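Local structure of anabena Tic22 (Anabaena sp., 4EV1) at residues A[147-152]-A[156-161]; A[160-163]-A[167-170]. The protein probably acts as a chaperone in protein transport, as a cyanobacterial member of the Tic22-like family linked to thylakoids. All coordinates share one frame; numbering follows the deposited sequence.

Overall arrangement
Two short-range contacts share one strand and show how a chain turns back on itself twice in succession. Coming from the N-terminal side, the chain runs through 147-152, turns over three residues and returns as 156-161; contact 1 closes this beta hairpin, whose second strand also pairs with strand 207-210. The strand then carries on through 160-163, where contact 2 closes a second tight loop by setting the start of helix 165-175 against the strand's end. The contacts follow one another, overlapping at Pro160 and Leu161, with centres about 11 Å apart. Together they join the hairpin to helix 165-175 through strand 156-162.

Contact 1: residues A[147-152]-A[156-161]; sequences VPIKVG and EQVVPL
Ile149 lays its CG1 branch against Val158, CG1 to CG2 3.6 Å, within a beta hairpin. The two residues are a hydrogen-bonded pair. Ile149 N gives its proton to Val158 O at 2.8 Å, with the donor nearly in line with the C=O bond (167°), and Val158 N returns the bond to Ile149 O within the carbonyl plane. This pair of reciprocal hydrogen bonds sets the register of the two strands, while the side chains meet at a slant on one face of the sheet. With CG1 anti to the carbonyl carbon (chi1 -59°), CG2 of Val158 falls between the backbone N and the carbonyl carbon, and this single methyl serves two neighbours: Ile149 and, at about a right angle, Val151, whose CG2 lies 3.8 Å away. Further along, Ile149 CG1 also reaches Pro160 CD at 4.0 Å, making a short apolar row from Val151 to Pro160. Leu171 of helix 165-175 covers Ile149 and Pro160, whereas Val158 touches Val208 of strand 207-210, the next strand of the sheet.

The opposite face is less closely knit. Lys150 and Gln157 form the non-hydrogen-bonded pair there, and the lysine side chain adds little to the contact. Pro148, just ahead of the strand, lies beside the Gln157 side chain, pointing the same way. Toward the turn, Val151 N still bonds to Glu156 O, with the donor tilted from the carbonyl plane. The axes of 149-151 and 156-161 run at 130° to each other, well short of strictly antiparallel. Two CA-H...O contacts add to the backbone hydrogen bonds, one on each side of the Ile149-Val158 pair: on the turn side Gln157 CA meets Ile149 O, and on the far side Pro148, which has no N-H to offer, brings its CA to 3.2 Å from Val158 O.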
loop_
_atom_site.group_PDB
_atom_site.type_symbol
_atom_site.label_atom_id
_atom_site.label_comp_id
_atom_site.label_asym_id
_atom_site.label_seq_id
_atom_site.Cartn_x
_atom_site.Cartn_y
_atom_site.Cartn_z
ATOM N N VAL A 147 -5.315 0.330 19.898
ATOM C CA VAL A 147 -6.199 -0.751 20.294
ATOM C C VAL A 147 -5.780 -2.035 19.585
ATOM O O VAL A 147 -5.696 -2.056 18.356
ATOM C CB VAL A 147 -7.702 -0.455 19.921
ATOM C CG1 VAL A 147 -8.581 -1.664 20.213
ATOM C CG2 VAL A 147 -8.217 0.757 20.651
ATOM N N PRO A 148 -5.485 -3.093 20.357
ATOM C CA PRO A 148 -5.209 -4.412 19.788
ATOM C C PRO A 148 -6.475 -5.217 19.515
ATOM O O PRO A 148 -7.556 -4.876 20.019
ATOM C CB PRO A 148 -4.356 -5.104 20.855
ATOM C CG PRO A 148 -4.285 -4.155 22.040
ATOM C CD PRO A 148 -5.282 -3.078 21.819
ATOM N N ILE A 149 -6.344 -6.254 18.694
ATOM C CA ILE A 149 -7.442 -7.192 18.460
ATOM C C ILE A 149 -6.968 -8.621 18.694
ATOM O O ILE A 149 -5.780 -8.927 18.580
ATOM C CB ILE A 149 -8.091 -7.063 17.045
ATOM C CG1 ILE A 149 -7.037 -7.112 15.934
ATOM C CG2 ILE A 149 -8.876 -5.772 16.941
ATOM C CD1 ILE A 149 -7.615 -7.340 14.526
ATOM N N LYS A 150 -7.932 -9.466 19.047
ATOM C CA LYS A 150 -7.728 -10.891 19.316
ATOM C C LYS A 150 -7.607 -11.591 17.970
ATOM O O LYS A 150 -8.388 -11.309 17.051
ATOM C CB LYS A 150 -8.920 -11.482 20.093
ATOM C CG LYS A 150 -9.389 -10.660 21.318
ATOM C CD LYS A 150 -10.631 -11.266 22.055
ATOM C CE LYS A 150 -11.299 -10.229 22.982
ATOM N NZ LYS A 150 -12.193 -10.790 24.069
ATOM N N VAL A 151 -6.618 -12.474 17.835
ATOM C CA VAL A 151 -6.438 -13.240 16.592
ATOM C C VAL A 151 -6.053 -14.698 16.882
ATOM O O VAL A 151 -5.397 -14.986 17.887
ATOM C CB VAL A 151 -5.403 -12.569 15.630
ATOM C CG1 VAL A 151 -4.762 -13.593 14.689
ATOM C CG2 VAL A 151 -6.066 -11.439 14.811
ATOM N N GLY A 152 -6.483 -15.598 15.990
ATOM C CA GLY A 152 -6.213 -17.039 16.096
ATOM C C GLY A 152 -7.046 -17.761 17.149
ATOM O O GLY A 152 -8.079 -17.252 17.611
ATOM N N GLU A 156 -3.184 -14.704 21.372
ATOM C CA GLU A 156 -2.326 -13.790 20.634
ATOM C C GLU A 156 -3.117 -12.557 20.189
ATOM O O GLU A 156 -4.273 -12.666 19.765
ATOM C CB GLU A 156 -1.714 -14.470 19.412
ATOM C CG GLU A 156 -0.953 -13.478 18.513
ATOM C CD GLU A 156 0.122 -14.115 17.655
ATOM O OE1 GLU A 156 0.162 -15.364 17.557
ATOM O OE2 GLU A 156 0.932 -13.351 17.072
ATOM N N GLN A 157 -2.464 -11.398 20.287
ATOM C CA GLN A 157 -3.019 -10.120 19.831
ATOM C C GLN A 157 -2.168 -9.468 18.728
ATOM O O GLN A 157 -0.950 -9.663 18.670
ATOM C CB GLN A 157 -3.164 -9.135 20.997
ATOM C CG GLN A 157 -1.846 -8.693 21.640
ATOM C CD GLN A 157 -2.039 -7.703 22.804
ATOM O OE1 GLN A 157 -1.291 -6.732 22.935
ATOM N NE2 GLN A 157 -3.045 -7.947 23.636
ATOM N N VAL A 158 -2.835 -8.680 17.881
ATOM C CA VAL A 158 -2.174 -7.838 16.879
ATOM C C VAL A 158 -2.708 -6.413 16.953
ATOM O O VAL A 158 -3.827 -6.176 17.442
ATOM C CB VAL A 158 -2.349 -8.422 15.461
ATOM C CG1 VAL A 158 -1.767 -9.847 15.400
ATOM C CG2 VAL A 158 -3.804 -8.417 15.057
ATOM N N VAL A 159 -1.889 -5.461 16.506
ATOM C CA VAL A 159 -2.292 -4.074 16.354
ATOM C C VAL A 159 -2.479 -3.809 14.840
ATOM O O VAL A 159 -1.492 -3.701 14.101
ATOM C CB VAL A 159 -1.262 -3.099 16.913
ATOM C CG1 VAL A 159 -1.689 -1.687 16.599
ATOM C CG2 VAL A 159 -1.080 -3.283 18.479
ATOM N N PRO A 160 -3.734 -3.712 14.377
ATOM C CA PRO A 160 -3.981 -3.651 12.938
ATOM C C PRO A 160 -3.869 -2.257 12.364
ATOM O O PRO A 160 -4.535 -1.364 12.847
ATOM C CB PRO A 160 -5.429 -4.109 12.830
ATOM C CG PRO A 160 -6.041 -3.639 14.071
ATOM C CD PRO A 160 -4.996 -3.764 15.131
ATOM N N LEU A 161 -3.084 -2.091 11.299
ATOM C CA LEU A 161 -3.070 -0.868 10.523
ATOM C C LEU A 161 -3.853 -1.068 9.188
ATOM O O LEU A 161 -3.473 -1.851 8.305
ATOM C CB LEU A 161 -1.650 -0.407 10.279
ATOM C CG LEU A 161 -0.694 -0.409 11.476
ATOM C CD1 LEU A 161 0.731 -0.022 11.050
ATOM C CD2 LEU A 161 -1.207 0.508 12.542
#

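Contact 2: residues A[160-163]-A[167-170]; sequences PLFL and DAQG
Phe162 turns one face of its ring to the backbone of Asp167 and Ala168, a strand residue packing on a helix that starts soon after the strand ends. The contact illustrates how a beta-alpha connection can be closed by a single aromatic side chain without any hydrogen bond across it. Asp167 C sits over the ring centre, 4.1 Å above the plane, and Ala168 N lies above the same face, displaced toward the rim. The peptide joining the two residues is therefore laid over the phenyl group. Around it the packing is tight: Asp167 CB comes to 3.4 Å from Phe162 CD1 on one flank, while on the other Ala168 CB stands 3.7 Å from Phe162 CD2. With CG anti to its own carbonyl carbon, chi1 of -59° sends the ring toward the helix, and chi2 of -79° turns its face to the peptide.

The looser side begins beyond Asp167 CB. The carboxylate plane is turned 37° from that of the ring, and its OD2 makes a salt bridge with Arg216 of helix 213-220, so the apolar root of this partly exposed residue packs on the ring while its charged end serves another helix. An alanine in place of Phe162 would probably open a gap beneath the Asp167-Ala168 peptide and deprive Asp167 CB and Ala168 CB of the surface they share. Phe162 also touches Val210 of strand 207-210, and its backbone is hydrogen-bonded to Phe136 of strand 134-139. Ala168 packs on Phe136 and on Ile184 of strand 183-188, which places the first turn of helix 165-175 over the end of strand 156-162 and against strands 134-139 and 183-188.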
loop_
_atom_site.group_PDB
_atom_site.type_symbol
_atom_site.label_atom_id
_atom_site.label_comp_id
_atom_site.label_asym_id
_atom_site.label_seq_id
_atom_site.Cartn_x
_atom_site.Cartn_y
_atom_site.Cartn_z
ATOM N N PRO A 160 -3.734 -3.712 14.377
ATOM C CA PRO A 160 -3.981 -3.651 12.938
ATOM C C PRO A 160 -3.869 -2.257 12.364
ATOM O O PRO A 160 -4.535 -1.364 12.847
ATOM C CB PRO A 160 -5.429 -4.109 12.830
ATOM C CG PRO A 160 -6.041 -3.639 14.071
ATOM C CD PRO A 160 -4.996 -3.764 15.131
ATOM N N LEU A 161 -3.084 -2.091 11.299
ATOM C CA LEU A 161 -3.070 -0.868 10.523
ATOM C C LEU A 161 -3.853 -1.068 9.188
ATOM O O LEU A 161 -3.473 -1.851 8.305
ATOM C CB LEU A 161 -1.650 -0.407 10.279
ATOM C CG LEU A 161 -0.694 -0.409 11.476
ATOM C CD1 LEU A 161 0.731 -0.022 11.050
ATOM C CD2 LEU A 161 -1.207 0.508 12.542
ATOM N N PHE A 162 -4.966 -0.362 9.059
ATOM C CA PHE A 162 -5.873 -0.591 7.949
ATOM C C PHE A 162 -5.532 0.281 6.771
ATOM O O PHE A 162 -5.320 1.498 6.909
ATOM C CB PHE A 162 -7.315 -0.335 8.367
ATOM C CG PHE A 162 -7.772 -1.206 9.523
ATOM C CD1 PHE A 162 -8.155 -2.538 9.309
ATOM C CD2 PHE A 162 -7.780 -0.713 10.811
ATOM C CE1 PHE A 162 -8.564 -3.343 10.380
ATOM C CE2 PHE A 162 -8.198 -1.499 11.877
ATOM C CZ PHE A 162 -8.585 -2.805 11.671
ATOM N N LEU A 163 -5.540 -0.324 5.596
ATOM C CA LEU A 163 -5.413 0.441 4.360
ATOM C C LEU A 163 -6.764 1.063 3.967
ATOM O O LEU A 163 -6.823 1.976 3.114
ATOM C CB LEU A 163 -4.885 -0.434 3.233
ATOM C CG LEU A 163 -3.376 -0.662 3.081
ATOM C CD1 LEU A 163 -2.639 0.684 2.792
ATOM C CD2 LEU A 163 -2.755 -1.390 4.260
ATOM N N ASP A 167 -12.734 -0.103 7.393
ATOM C CA ASP A 167 -12.338 -1.169 8.307
ATOM C C ASP A 167 -11.927 -0.586 9.672
ATOM O O ASP A 167 -12.215 -1.186 10.690
ATOM C CB ASP A 167 -11.158 -1.985 7.773
ATOM C CG ASP A 167 -11.541 -2.889 6.623
ATOM O OD1 ASP A 167 -12.565 -3.612 6.706
ATOM O OD2 ASP A 167 -10.809 -2.864 5.637
ATOM N N ALA A 168 -11.227 0.550 9.684
ATOM C CA ALA A 168 -10.892 1.218 10.964
ATOM C C ALA A 168 -12.161 1.741 11.644
ATOM O O ALA A 168 -12.267 1.670 12.877
ATOM C CB ALA A 168 -9.907 2.347 10.776
ATOM N N GLN A 169 -13.118 2.262 10.874
ATOM C CA GLN A 169 -14.359 2.794 11.477
ATOM C C GLN A 169 -15.114 1.668 12.154
ATOM O O GLN A 169 -15.763 1.873 13.194
ATOM C CB GLN A 169 -15.262 3.494 10.447
ATOM C CG GLN A 169 -15.108 5.033 10.377
ATOM C CD GLN A 169 -15.764 5.783 11.553
ATOM O OE1 GLN A 169 -15.195 6.747 12.080
ATOM N NE2 GLN A 169 -16.950 5.341 11.965
ATOM N N GLY A 170 -15.020 0.475 11.570
ATOM C CA GLY A 170 -15.619 -0.716 12.156
ATOM C C GLY A 170 -15.086 -1.011 13.538
ATOM O O GLY A 170 -15.866 -1.199 14.464
#